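Nitrite oxidoreductase subunit A (Kuenenia stuttgartiensis, PDB 7B04) belongs to the molybdopterin oxidoreductase family and is a NarG-like subunit that holds a molybdenum atom, two MD1 groups and an iron-sulfur cluster. Local coordinates at residues 309-314 with 917-922; 71-76 with 313-318. All blocks are in the same frame, centred on the assembly; numbering follows the deposited sequence.

Contact 1. Residues 309-314 with 917-922; sequences LIENKM and KSRHTV. With MD1 (phosphoric acid 4-(2-amino-4-oxo-3,4,5,6,-tetrahydro-pteridin-6-yl)-2-hydroxy-3,4-dimercapto-but-3-en-yl ester guanylate ester), chain C.
Glu311 and Arg919 meet where the backbones of 309-314 and 917-922 come nearest, and the contact is one of charge and packing, with no direct hydrogen bond across it. The aliphatic part of Glu311 lies over one face of the guanidinium, CG standing 3.3 Å from Arg919 NH2 and displaced toward the rim. The carboxylate thereby rides above the guanidinium plane, and the salt bridge from Glu311 OE2 to Arg919 NH1 is long, at 3.6 Å. Glu311 OE1 also forms a salt bridge with Lys1019, while the strongest partner of Arg919 is Asp147 of the chain of Nitrite oxidoreductase subunit B, with Glu146 of that chain as a second. Water 1, in the guanidinium plane, accepts from Arg919 NE (3.1 Å) and donates to Ile310 O (2.9 Å), spanning the two segments.

Met314 adds apolar packing. Its chain turns at the sulfur (chi3 63°) and brings CE to 3.3 Å from Arg919 CB, the two side chains crossing at about a right angle.

Both segments also grip MD1. Asn312 ND2 donates to phosphate oxygen O1B of MD1 (2.9 Å), and Lys917 N reaches O2A of MD1 through a weak bond. At the pterin end, MD1 N17 donates to Thr921 O over 2.6 Å. Ser918 OG accepts from His920 N, forming an ST turn within 917-922.

The short helix 309-312, which follows strand 301-304 of the parallel sheet, is thus joined to the loop between strand 911-914 and helix 930-935, with subunit B packed against Ile310, Met314 and Arg919.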
ATOM      1  N   LEU B 309      -4.060  11.305   4.401  1.00 43.66           N
ATOM      2  CA  LEU B 309      -4.372  10.457   5.576  1.00 47.47           C
ATOM      3  C   LEU B 309      -4.841   9.076   5.114  1.00 44.31           C
ATOM      4  O   LEU B 309      -4.525   8.114   5.770  1.00 35.43           O
ATOM      5  CB  LEU B 309      -5.411  11.179   6.437  1.00 35.69           C
ATOM      6  CG  LEU B 309      -5.135  11.212   7.936  1.00 38.79           C
ATOM      7  CD1 LEU B 309      -3.667  11.078   8.254  1.00 30.94           C
ATOM      8  CD2 LEU B 309      -5.692  12.458   8.573  1.00 30.93           C
ATOM      9  N   ILE B 310      -5.606   9.028   4.029  1.00 52.72           N
ATOM     10  CA  ILE B 310      -6.166   7.800   3.404  1.00 38.22           C
ATOM     11  C   ILE B 310      -5.075   6.866   2.895  1.00 37.23           C
ATOM     12  O   ILE B 310      -5.296   5.690   2.986  1.00 41.40           O
ATOM     13  CB  ILE B 310      -7.144   8.185   2.295  1.00 37.39           C
ATOM     14  CG1 ILE B 310      -8.479   8.635   2.869  1.00 32.12           C
ATOM     15  CG2 ILE B 310      -7.320   7.035   1.344  1.00 38.59           C
ATOM     16  CD1 ILE B 310      -8.350   9.230   4.212  1.00 33.09           C
ATOM     17  N   GLU B 311      -3.966   7.353   2.345  1.00 43.76           N
ATOM     18  CA  GLU B 311      -2.997   6.395   1.827  1.00 40.09           C
ATOM     19  C   GLU B 311      -1.778   6.209   2.714  1.00 40.51           C
ATOM     20  O   GLU B 311      -1.007   5.270   2.480  1.00 45.37           O
ATOM     21  CB  GLU B 311      -2.436   6.825   0.462  1.00 36.96           C
ATOM     22  CG  GLU B 311      -3.360   7.125  -0.679  1.00 38.81           C
ATOM     23  CD  GLU B 311      -2.547   7.283  -1.953  1.00 48.75           C
ATOM     24  OE1 GLU B 311      -1.366   6.874  -1.943  1.00 43.77           O
ATOM     25  OE2 GLU B 311      -3.057   7.824  -2.950  1.00 58.61           O
ATOM     26  N   ASN B 312      -1.577   7.055   3.719  1.00 42.63           N
ATOM     27  CA  ASN B 312      -0.335   7.003   4.471  1.00 43.61           C
ATOM     28  C   ASN B 312      -0.505   6.819   5.971  1.00 39.83           C
ATOM     29  O   ASN B 312       0.497   6.826   6.693  1.00 47.26           O
ATOM     30  CB  ASN B 312       0.476   8.276   4.195  1.00 38.13           C
ATOM     31  CG  ASN B 312       0.879   8.396   2.733  1.00 36.45           C
ATOM     32  OD1 ASN B 312       1.347   7.431   2.127  1.00 40.90           O
ATOM     33  ND2 ASN B 312       0.677   9.574   2.156  1.00 39.30           N
ATOM     34  N   LYS B 313      -1.729   6.680   6.464  1.00 37.28           N
ATOM     35  CA  LYS B 313      -1.993   6.240   7.831  1.00 35.14           C
ATOM     36  C   LYS B 313      -3.199   5.306   7.802  1.00 37.10           C
ATOM     37  O   LYS B 313      -4.128   5.422   8.601  1.00 43.70           O
ATOM     38  CB  LYS B 313      -2.199   7.421   8.786  1.00 33.39           C
ATOM     39  CG  LYS B 313      -1.029   8.405   8.826  1.00 34.29           C
ATOM     40  CD  LYS B 313      -0.158   8.224  10.062  1.00 28.37           C
ATOM     41  CE  LYS B 313       1.181   8.948   9.923  1.00 33.90           C
ATOM     42  NZ  LYS B 313       1.870   8.643   8.636  1.00 40.05           N
ATOM     43  N   MET B 314      -3.183   4.364   6.855  1.00 36.02           N
ATOM     44  CA  MET B 314      -4.392   3.619   6.507  1.00 34.02           C
ATOM     45  C   MET B 314      -5.044   2.892   7.680  1.00 32.82           C
ATOM     46  O   MET B 314      -6.283   2.943   7.785  1.00 34.89           O
ATOM     47  CB  MET B 314      -4.093   2.682   5.325  1.00 33.96           C
ATOM     48  CG  MET B 314      -2.797   1.894   5.372  1.00 37.53           C
ATOM     49  SD  MET B 314      -2.509   0.899   3.913  1.00 44.48           S
ATOM     50  CE  MET B 314      -2.398   2.222   2.740  1.00 35.49           C
ATOM     51  N   LYS B 917       4.228   9.576  -0.677  1.00 39.04           N
ATOM     52  CA  LYS B 917       4.343   8.173  -0.327  1.00 36.72           C
ATOM     53  C   LYS B 917       3.071   7.425  -0.700  1.00 36.37           C
ATOM     54  O   LYS B 917       1.984   7.999  -0.794  1.00 43.78           O
ATOM     55  CB  LYS B 917       4.699   8.024   1.148  1.00 30.60           C
ATOM     56  CG  LYS B 917       6.073   8.624   1.375  1.00 42.11           C
ATOM     57  CD  LYS B 917       6.670   8.323   2.716  1.00 42.49           C
ATOM     58  CE  LYS B 917       7.978   9.071   2.845  1.00 40.92           C
ATOM     59  NZ  LYS B 917       7.750  10.526   3.073  1.00 39.69           N
ATOM     60  N   SER B 918       3.223   6.122  -0.898  1.00 34.51           N
ATOM     61  CA  SER B 918       2.194   5.300  -1.509  1.00 34.42           C
ATOM     62  C   SER B 918       1.595   4.325  -0.508  1.00 42.22           C
ATOM     63  O   SER B 918       2.189   3.997   0.523  1.00 47.80           O
ATOM     64  CB  SER B 918       2.758   4.520  -2.700  1.00 36.09           C
ATOM     65  OG  SER B 918       1.788   3.635  -3.231  1.00 35.54           O
ATOM     66  N   ARG B 919       0.387   3.876  -0.837  1.00 36.17           N
ATOM     67  CA  ARG B 919      -0.263   2.826  -0.074  1.00 35.56           C
ATOM     68  C   ARG B 919       0.382   1.464  -0.292  1.00 35.42           C
ATOM     69  O   ARG B 919       0.204   0.570   0.539  1.00 42.98           O
ATOM     70  CB  ARG B 919      -1.738   2.764  -0.466  1.00 33.13           C
ATOM     71  CG  ARG B 919      -1.972   2.663  -1.956  1.00 31.20           C
ATOM     72  CD  ARG B 919      -3.408   2.301  -2.269  1.00 24.41           C
ATOM     73  NE  ARG B 919      -4.358   3.247  -1.690  1.00 27.57           N
ATOM     74  CZ  ARG B 919      -4.838   4.308  -2.329  1.00 34.17           C
ATOM     75  NH1 ARG B 919      -4.456   4.565  -3.573  1.00 29.96           N
ATOM     76  NH2 ARG B 919      -5.703   5.113  -1.727  1.00 33.04           N
ATOM     77  N   HIS B 920       1.146   1.298  -1.369  1.00 28.76           N
ATOM     78  CA  HIS B 920       1.660   0.002  -1.795  1.00 31.22           C
ATOM     79  C   HIS B 920       3.053  -0.294  -1.257  1.00 29.84           C
ATOM     80  O   HIS B 920       3.573  -1.389  -1.507  1.00 38.91           O
ATOM     81  CB  HIS B 920       1.671  -0.082  -3.324  1.00 34.35           C
ATOM     82  CG  HIS B 920       0.378   0.325  -3.959  1.00 32.38           C
ATOM     83  ND1 HIS B 920      -0.713  -0.512  -4.024  1.00 31.73           N
ATOM     84  CD2 HIS B 920       0.004   1.479  -4.563  1.00 32.64           C
ATOM     85  CE1 HIS B 920      -1.706   0.107  -4.636  1.00 29.58           C
ATOM     86  NE2 HIS B 920      -1.298   1.317  -4.974  1.00 26.40           N
ATOM     87  N   THR B 921       3.659   0.643  -0.518  1.00 28.86           N
ATOM     88  CA  THR B 921       5.023   0.498  -0.015  1.00 33.70           C
ATOM     89  C   THR B 921       5.137   1.173   1.351  1.00 33.75           C
ATOM     90  O   THR B 921       4.323   2.031   1.722  1.00 36.31           O
ATOM     91  CB  THR B 921       6.060   1.138  -0.957  1.00 30.34           C
ATOM     92  OG1 THR B 921       5.814   2.551  -1.064  1.00 37.38           O
ATOM     93  CG2 THR B 921       5.989   0.548  -2.338  1.00 29.71           C
ATOM     94  N   VAL B 922       6.151   0.779   2.082  1.00 31.74           N
ATOM     95  CA  VAL B 922       6.520   1.606   3.243  1.00 29.54           C
ATOM     96  C   VAL B 922       7.944   1.957   2.869  1.00 30.97           C
ATOM     97  O   VAL B 922       8.791   1.205   3.215  1.00 39.66           O
ATOM     98  CB  VAL B 922       6.470   0.832   4.557  1.00 33.57           C
ATOM     99  CG1 VAL B 922       7.425   1.451   5.534  1.00 37.99           C
ATOM    100  CG2 VAL B 922       5.082   0.849   5.142  1.00 39.39           C
TER
HETATM  101  PB  MD1 C5802       2.494  12.423   3.769  1.00 36.20           P
HETATM  102  O3B MD1 C5802       3.430  13.037   2.561  1.00 44.27           O
HETATM  103  O1B MD1 C5802       1.082  12.236   3.269  1.00 28.88           O
HETATM  104  O2B MD1 C5802       2.492  13.381   4.936  1.00 35.60           O
HETATM  105  O3A MD1 C5802       3.122  10.969   4.236  1.00 36.39           O
HETATM  106  C10 MD1 C5802       4.356  10.905   4.898  1.00 37.46           C
HETATM  107  C11 MD1 C5802       4.320   9.729   5.916  1.00 43.16           C
HETATM  108  O11 MD1 C5802       3.411   8.599   5.228  1.00 50.40           O
HETATM  109  C12 MD1 C5802       5.571   9.401   6.272  1.00 40.85           C
HETATM  110  S12 MD1 C5802       6.797  10.726   6.467  1.00 39.87           S
HETATM  111  C13 MD1 C5802       6.110   7.983   6.598  1.00 39.75           C
HETATM  112  S13 MD1 C5802       7.861   7.886   7.067  1.00 48.04           S
HETATM  113  C14 MD1 C5802       5.380   6.748   6.510  1.00 40.94           C
HETATM  114  N15 MD1 C5802       5.092   6.575   4.941  1.00 39.94           N
HETATM  115  C16 MD1 C5802       4.105   5.613   4.666  1.00 36.28           C
HETATM  116  C15 MD1 C5802       4.208   4.674   3.517  1.00 37.91           C
HETATM  117  O14 MD1 C5802       5.148   4.712   2.796  1.00 39.34           O
HETATM  118  N17 MD1 C5802       3.117   3.688   3.286  1.00 48.18           N
HETATM  119  C17 MD1 C5802       1.892   3.643   4.229  1.00 47.40           C
HETATM  120  N16 MD1 C5802       0.836   2.677   3.996  1.00 56.72           N
HETATM  121  N18 MD1 C5802       1.786   4.598   5.396  1.00 47.84           N
HETATM  122  C20 MD1 C5802       2.833   5.558   5.635  1.00 44.69           C
HETATM  123  N8  MD1 C5802       2.782   6.472   6.704  1.00 39.45           N
HETATM  124  C7  MD1 C5802       4.205   6.589   7.437  1.00 40.19           C
HETATM  125  PA  MD1 C5802       2.945  13.211   0.995  1.00 35.35           P
HETATM  126  O1A MD1 C5802       4.175  13.374   0.137  1.00 44.99           O
HETATM  127  O2A MD1 C5802       2.190  11.971   0.585  1.00 41.02           O
HETATM  128  O5' MD1 C5802       1.976  14.530   0.795  1.00 29.29           O
HETATM  129  C5' MD1 C5802       0.610  14.417   1.056  1.00 36.14           C
HETATM  130  C4' MD1 C5802      -0.231  15.290   0.059  1.00 42.65           C
HETATM  131  O4' MD1 C5802       0.245  16.777   0.036  1.00 48.36           O
HETATM  132  C1' MD1 C5802       0.263  17.110  -1.481  1.00 45.71           C
HETATM  133  N9  MD1 C5802       1.150  18.263  -1.787  1.00 44.87           N
HETATM  134  C4  MD1 C5802       0.810  19.482  -1.378  1.00 42.46           C
HETATM  135  N3  MD1 C5802      -0.365  19.985  -0.610  1.00 41.72           N
HETATM  136  C2  MD1 C5802      -0.478  21.407  -0.294  1.00 41.86           C
HETATM  137  N2  MD1 C5802      -1.622  21.895   0.455  1.00 43.97           N
HETATM  138  N1  MD1 C5802       0.548  22.326  -0.726  1.00 51.41           N
HETATM  139  C6  MD1 C5802       1.671  21.835  -1.464  1.00 47.37           C
HETATM  140  O6  MD1 C5802       2.517  22.583  -1.820  1.00 48.93           O
HETATM  141  C5  MD1 C5802       1.781  20.341  -1.792  1.00 43.66           C
HETATM  142  N7  MD1 C5802       2.700  19.637  -2.447  1.00 45.79           N
HETATM  143  C8  MD1 C5802       2.318  18.345  -2.452  1.00 43.04           C
HETATM  144  C2' MD1 C5802       0.719  16.031  -1.975  1.00 49.23           C
HETATM  145  O2' MD1 C5802       0.431  15.952  -3.401  1.00 52.34           O
HETATM  146  C3' MD1 C5802      -0.103  14.856  -1.139  1.00 43.19           C
HETATM  147  O3' MD1 C5802      -1.425  14.665  -1.721  1.00 39.13           O
HETATM  148  O   HOH W   1      -5.360   3.430   1.247  1.00 26.77           O

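Contact 2. Residues 71-76 with 313-318; sequences DTHACR and KMPEAH. With SF4 (iron/sulfur cluster), chain D; MD1 (phosphoric acid 4-(2-amino-4-oxo-3,4,5,6,-tetrahydro-pteridin-6-yl)-2-hydroxy-3,4-dimercapto-but-3-en-yl ester guanylate ester), chain C.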
ATOM      1  N   ASP B  71       6.188   2.146   9.812  1.00 50.07           N
ATOM      2  CA  ASP B  71       4.796   2.380   9.343  1.00 41.72           C
ATOM      3  C   ASP B  71       4.178   3.537  10.145  1.00 42.18           C
ATOM      4  O   ASP B  71       3.381   4.311   9.579  1.00 44.83           O
ATOM      5  CB  ASP B  71       3.952   1.107   9.445  1.00 37.58           C
ATOM      6  CG  ASP B  71       2.793   1.069   8.464  1.00 47.71           C
ATOM      7  OD1 ASP B  71       3.039   1.278   7.259  1.00 55.91           O
ATOM      8  OD2 ASP B  71       1.653   0.833   8.913  1.00 55.21           O
ATOM      9  N   THR B  72       4.560   3.611  11.422  1.00 44.49           N
ATOM     10  CA  THR B  72       4.027   4.486  12.470  1.00 41.93           C
ATOM     11  C   THR B  72       2.835   3.840  13.163  1.00 42.81           C
ATOM     12  O   THR B  72       2.215   4.470  14.032  1.00 43.58           O
ATOM     13  CB  THR B  72       3.642   5.899  11.992  1.00 35.85           C
ATOM     14  OG1 THR B  72       3.584   6.773  13.127  1.00 43.21           O
ATOM     15  CG2 THR B  72       2.272   5.937  11.343  1.00 37.50           C
ATOM     16  N   HIS B  73       2.495   2.600  12.811  1.00 40.55           N
ATOM     17  CA  HIS B  73       1.351   1.904  13.373  1.00 40.54           C
ATOM     18  C   HIS B  73       1.727   0.733  14.265  1.00 37.24           C
ATOM     19  O   HIS B  73       1.009   0.463  15.230  1.00 34.27           O
ATOM     20  CB  HIS B  73       0.425   1.438  12.247  1.00 37.38           C
ATOM     21  CG  HIS B  73      -0.088   2.566  11.408  1.00 36.63           C
ATOM     22  ND1 HIS B  73      -1.038   3.456  11.857  1.00 47.91           N
ATOM     23  CD2 HIS B  73       0.234   2.964  10.155  1.00 34.47           C
ATOM     24  CE1 HIS B  73      -1.284   4.348  10.913  1.00 47.18           C
ATOM     25  NE2 HIS B  73      -0.526   4.071   9.869  1.00 44.11           N
ATOM     26  N   ALA B  74       2.833   0.045  13.969  1.00 37.02           N
ATOM     27  CA  ALA B  74       3.353  -1.041  14.804  1.00 25.78           C
ATOM     28  C   ALA B  74       2.260  -2.050  15.147  1.00 31.84           C
ATOM     29  O   ALA B  74       2.014  -2.370  16.313  1.00 34.72           O
ATOM     30  CB  ALA B  74       4.009  -0.489  16.071  1.00 34.21           C
ATOM     31  N   CYS B  75       1.594  -2.550  14.110  1.00 34.02           N
ATOM     32  CA  CYS B  75       0.444  -3.420  14.306  1.00 26.41           C
ATOM     33  C   CYS B  75       0.836  -4.705  15.026  1.00 34.91           C
ATOM     34  O   CYS B  75       1.938  -5.234  14.856  1.00 35.37           O
ATOM     35  CB  CYS B  75      -0.197  -3.758  12.959  1.00 23.27           C
ATOM     36  SG  CYS B  75      -0.968  -2.355  12.123  1.00 42.90           S
ATOM     37  N   ARG B  76      -0.096  -5.211  15.830  1.00 40.10           N
ATOM     38  CA  ARG B  76       0.054  -6.498  16.492  1.00 33.00           C
ATOM     39  C   ARG B  76      -0.555  -7.561  15.590  1.00 35.85           C
ATOM     40  O   ARG B  76      -1.724  -7.464  15.202  1.00 37.06           O
ATOM     41  CB  ARG B  76      -0.618  -6.484  17.862  1.00 34.62           C
ATOM     42  CG  ARG B  76      -0.620  -7.826  18.539  1.00 37.06           C
ATOM     43  CD  ARG B  76       0.791  -8.320  18.754  1.00 21.57           C
ATOM     44  NE  ARG B  76       1.505  -7.626  19.817  1.00 27.78           N
ATOM     45  CZ  ARG B  76       2.748  -7.919  20.183  1.00 31.21           C
ATOM     46  NH1 ARG B  76       3.407  -8.898  19.577  1.00 29.47           N
ATOM     47  NH2 ARG B  76       3.334  -7.239  21.159  1.00 40.80           N
ATOM     48  N   LYS B 313      -1.729   6.680   6.464  1.00 37.28           N
ATOM     49  CA  LYS B 313      -1.993   6.240   7.831  1.00 35.14           C
ATOM     50  C   LYS B 313      -3.199   5.306   7.802  1.00 37.10           C
ATOM     51  O   LYS B 313      -4.128   5.422   8.601  1.00 43.70           O
ATOM     52  CB  LYS B 313      -2.199   7.421   8.786  1.00 33.39           C
ATOM     53  CG  LYS B 313      -1.029   8.405   8.826  1.00 34.29           C
ATOM     54  CD  LYS B 313      -0.158   8.224  10.062  1.00 28.37           C
ATOM     55  CE  LYS B 313       1.181   8.948   9.923  1.00 33.90           C
ATOM     56  NZ  LYS B 313       1.870   8.643   8.636  1.00 40.05           N
ATOM     57  N   MET B 314      -3.183   4.364   6.855  1.00 36.02           N
ATOM     58  CA  MET B 314      -4.392   3.619   6.507  1.00 34.02           C
ATOM     59  C   MET B 314      -5.044   2.892   7.680  1.00 32.82           C
ATOM     60  O   MET B 314      -6.283   2.943   7.785  1.00 34.89           O
ATOM     61  CB  MET B 314      -4.093   2.682   5.325  1.00 33.96           C
ATOM     62  CG  MET B 314      -2.797   1.894   5.372  1.00 37.53           C
ATOM     63  SD  MET B 314      -2.509   0.899   3.913  1.00 44.48           S
ATOM     64  CE  MET B 314      -2.398   2.222   2.740  1.00 35.49           C
ATOM     65  N   PRO B 315      -4.321   2.184   8.564  1.00 32.63           N
ATOM     66  CA  PRO B 315      -5.043   1.461   9.630  1.00 31.76           C
ATOM     67  C   PRO B 315      -5.798   2.374  10.582  1.00 35.80           C
ATOM     68  O   PRO B 315      -6.771   1.925  11.200  1.00 33.08           O
ATOM     69  CB  PRO B 315      -3.940   0.676  10.351  1.00 27.62           C
ATOM     70  CG  PRO B 315      -2.681   1.283   9.917  1.00 36.39           C
ATOM     71  CD  PRO B 315      -2.885   1.834   8.575  1.00 37.95           C
ATOM     72  N   GLU B 316      -5.421   3.645  10.676  1.00 36.33           N
ATOM     73  CA  GLU B 316      -6.131   4.581  11.533  1.00 34.89           C
ATOM     74  C   GLU B 316      -6.968   5.558  10.733  1.00 35.62           C
ATOM     75  O   GLU B 316      -7.589   6.457  11.311  1.00 40.53           O
ATOM     76  CB  GLU B 316      -5.150   5.374  12.403  1.00 35.56           C
ATOM     77  CG  GLU B 316      -3.882   4.638  12.789  1.00 40.76           C
ATOM     78  CD  GLU B 316      -4.052   3.732  13.990  1.00 40.50           C
ATOM     79  OE1 GLU B 316      -5.198   3.585  14.458  1.00 28.11           O
ATOM     80  OE2 GLU B 316      -3.035   3.190  14.474  1.00 37.84           O
ATOM     81  N   ALA B 317      -7.017   5.385   9.413  1.00 32.93           N
ATOM     82  CA  ALA B 317      -7.750   6.322   8.570  1.00 33.70           C
ATOM     83  C   ALA B 317      -9.242   6.292   8.874  1.00 34.61           C
ATOM     84  O   ALA B 317      -9.932   7.303   8.723  1.00 30.33           O
ATOM     85  CB  ALA B 317      -7.488   6.023   7.098  1.00 31.19           C
ATOM     86  N   HIS B 318      -9.759   5.149   9.328  1.00 38.37           N
ATOM     87  CA  HIS B 318     -11.184   5.070   9.626  1.00 37.98           C
ATOM     88  C   HIS B 318     -11.600   6.090  10.677  1.00 37.25           C
ATOM     89  O   HIS B 318     -12.774   6.468  10.732  1.00 36.97           O
ATOM     90  CB  HIS B 318     -11.549   3.656  10.089  1.00 38.14           C
ATOM     91  CG  HIS B 318     -11.180   3.373  11.513  1.00 37.15           C
ATOM     92  ND1 HIS B 318     -12.026   3.641  12.567  1.00 32.91           N
ATOM     93  CD2 HIS B 318     -10.056   2.849  12.055  1.00 34.22           C
ATOM     94  CE1 HIS B 318     -11.438   3.295  13.697  1.00 38.15           C
ATOM     95  NE2 HIS B 318     -10.243   2.811  13.415  1.00 32.55           N
TER
HETATM   96 FE1  SF4 D5804       2.311  -1.130   8.777  1.00 38.13          FE
HETATM   97 FE2  SF4 D5804       2.680  -3.781   9.322  1.00 39.61          FE
HETATM   98 FE3  SF4 D5804       0.546  -2.978   7.810  1.00 46.25          FE
HETATM   99 FE4  SF4 D5804       0.602  -2.421  10.482  1.00 47.32          FE
HETATM  100  S1  SF4 D5804       0.531  -4.481   9.514  1.00 49.53           S
HETATM  101  S2  SF4 D5804       0.032  -0.992   8.799  1.00 25.16           S
HETATM  102  S3  SF4 D5804       2.824  -2.049  10.800  1.00 35.61           S
HETATM  103  S4  SF4 D5804       2.757  -2.778   7.276  1.00 22.93           S
HETATM  104  PB  MD1 C5802       2.494  12.423   3.769  1.00 36.20           P
HETATM  105  O3B MD1 C5802       3.430  13.037   2.561  1.00 44.27           O
HETATM  106  O1B MD1 C5802       1.082  12.236   3.269  1.00 28.88           O
HETATM  107  O2B MD1 C5802       2.492  13.381   4.936  1.00 35.60           O
HETATM  108  O3A MD1 C5802       3.122  10.969   4.236  1.00 36.39           O
HETATM  109  C10 MD1 C5802       4.356  10.905   4.898  1.00 37.46           C
HETATM  110  C11 MD1 C5802       4.320   9.729   5.916  1.00 43.16           C
HETATM  111  O11 MD1 C5802       3.411   8.599   5.228  1.00 50.40           O
HETATM  112  C12 MD1 C5802       5.571   9.401   6.272  1.00 40.85           C
HETATM  113  S12 MD1 C5802       6.797  10.726   6.467  1.00 39.87           S
HETATM  114  C13 MD1 C5802       6.110   7.983   6.598  1.00 39.75           C
HETATM  115  S13 MD1 C5802       7.861   7.886   7.067  1.00 48.04           S
HETATM  116  C14 MD1 C5802       5.380   6.748   6.510  1.00 40.94           C
HETATM  117  N15 MD1 C5802       5.092   6.575   4.941  1.00 39.94           N
HETATM  118  C16 MD1 C5802       4.105   5.613   4.666  1.00 36.28           C
HETATM  119  C15 MD1 C5802       4.208   4.674   3.517  1.00 37.91           C
HETATM  120  O14 MD1 C5802       5.148   4.712   2.796  1.00 39.34           O
HETATM  121  N17 MD1 C5802       3.117   3.688   3.286  1.00 48.18           N
HETATM  122  C17 MD1 C5802       1.892   3.643   4.229  1.00 47.40           C
HETATM  123  N16 MD1 C5802       0.836   2.677   3.996  1.00 56.72           N
HETATM  124  N18 MD1 C5802       1.786   4.598   5.396  1.00 47.84           N
HETATM  125  C20 MD1 C5802       2.833   5.558   5.635  1.00 44.69           C
HETATM  126  N8  MD1 C5802       2.782   6.472   6.704  1.00 39.45           N
HETATM  127  C7  MD1 C5802       4.205   6.589   7.437  1.00 40.19           C
HETATM  128  PA  MD1 C5802       2.945  13.211   0.995  1.00 35.35           P
HETATM  129  O1A MD1 C5802       4.175  13.374   0.137  1.00 44.99           O
HETATM  130  O2A MD1 C5802       2.190  11.971   0.585  1.00 41.02           O
HETATM  131  O5' MD1 C5802       1.976  14.530   0.795  1.00 29.29           O
HETATM  132  C5' MD1 C5802       0.610  14.417   1.056  1.00 36.14           C
HETATM  133  C4' MD1 C5802      -0.231  15.290   0.059  1.00 42.65           C
HETATM  134  O4' MD1 C5802       0.245  16.777   0.036  1.00 48.36           O
HETATM  135  C1' MD1 C5802       0.263  17.110  -1.481  1.00 45.71           C
HETATM  136  N9  MD1 C5802       1.150  18.263  -1.787  1.00 44.87           N
HETATM  137  C4  MD1 C5802       0.810  19.482  -1.378  1.00 42.46           C
HETATM  138  N3  MD1 C5802      -0.365  19.985  -0.610  1.00 41.72           N
HETATM  139  C2  MD1 C5802      -0.478  21.407  -0.294  1.00 41.86           C
HETATM  140  N2  MD1 C5802      -1.622  21.895   0.455  1.00 43.97           N
HETATM  141  N1  MD1 C5802       0.548  22.326  -0.726  1.00 51.41           N
HETATM  142  C6  MD1 C5802       1.671  21.835  -1.464  1.00 47.37           C
HETATM  143  O6  MD1 C5802       2.517  22.583  -1.820  1.00 48.93           O
HETATM  144  C5  MD1 C5802       1.781  20.341  -1.792  1.00 43.66           C
HETATM  145  N7  MD1 C5802       2.700  19.637  -2.447  1.00 45.79           N
HETATM  146  C8  MD1 C5802       2.318  18.345  -2.452  1.00 43.04           C
HETATM  147  C2' MD1 C5802       0.719  16.031  -1.975  1.00 49.23           C
HETATM  148  O2' MD1 C5802       0.431  15.952  -3.401  1.00 52.34           O
HETATM  149  C3' MD1 C5802      -0.103  14.856  -1.139  1.00 43.19           C
HETATM  150  O3' MD1 C5802      -1.425  14.665  -1.721  1.00 39.13           O
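His73 reaches from the cluster loop to the start of helix 314-321, and its imidazole is packed on both faces. Pro315 CG lies over one face as a CH-pi contact. The opposite face carries Thr72 CG2, displaced toward the rim. Around the edge lie Lys313 CA, 3.3 Å from His73 NE2, and Glu316 OE2. The methyl CG2 of Thr72 also touches Lys313 CE at 3.5 Å, the two side chains crossing at about a right angle.

The polar link across the segments is weak: His73 ND1 donates to Glu316 OE2 at 3.3 Å, and the place of OE2 is less sure. Glu316 CG runs past the ring edge, and the bend at the second torsion (chi2 -83°) turns the carboxylate toward His73 ND1. Its stronger partner is Arg113, which also donates to His73 O.

Metal bonds anchor the loop before and after His73 in sequence. Asp71 OD2 is modelled 2.1 Å from iron FE1 of the iron-sulfur cluster, though the carboxylate's exact position is less sure, and Cys75 SG binds iron FE4 at 2.3 Å. Pro315 lines the same cluster pocket, which also includes Cys67 and Cys115. Lys313, beside MD1, places the cluster loop next to that group.

The loop between strands 61-66 and 76-82 thereby rests on the first turn of helix 314-321, while Pro315 and Ala317 also pack against subunit B.

How the contacts relate
From the N terminus, the chain passes through the cluster loop at 71-76, and contact 2 closes when it returns 237 residues later at 313-318. Contact 1 starts just before that return, at 309-314, and closes far downstream at 917-922. Neither loop encloses the other; they overlap end to end over 309-318. The contacts share Lys313 and Met314, Met314 packing in contact 1 and Lys313 in contact 2, while helix 309-312 meets 917-922 and the start of helix 314-321 meets 71-76. Their centres are 9 Å apart, and Val922 CG2 packs 3.0 Å from Asp71 OD1. Together they draw the N-terminal iron-sulfur loop and the late loop around this helix pair, with MD1 common to both.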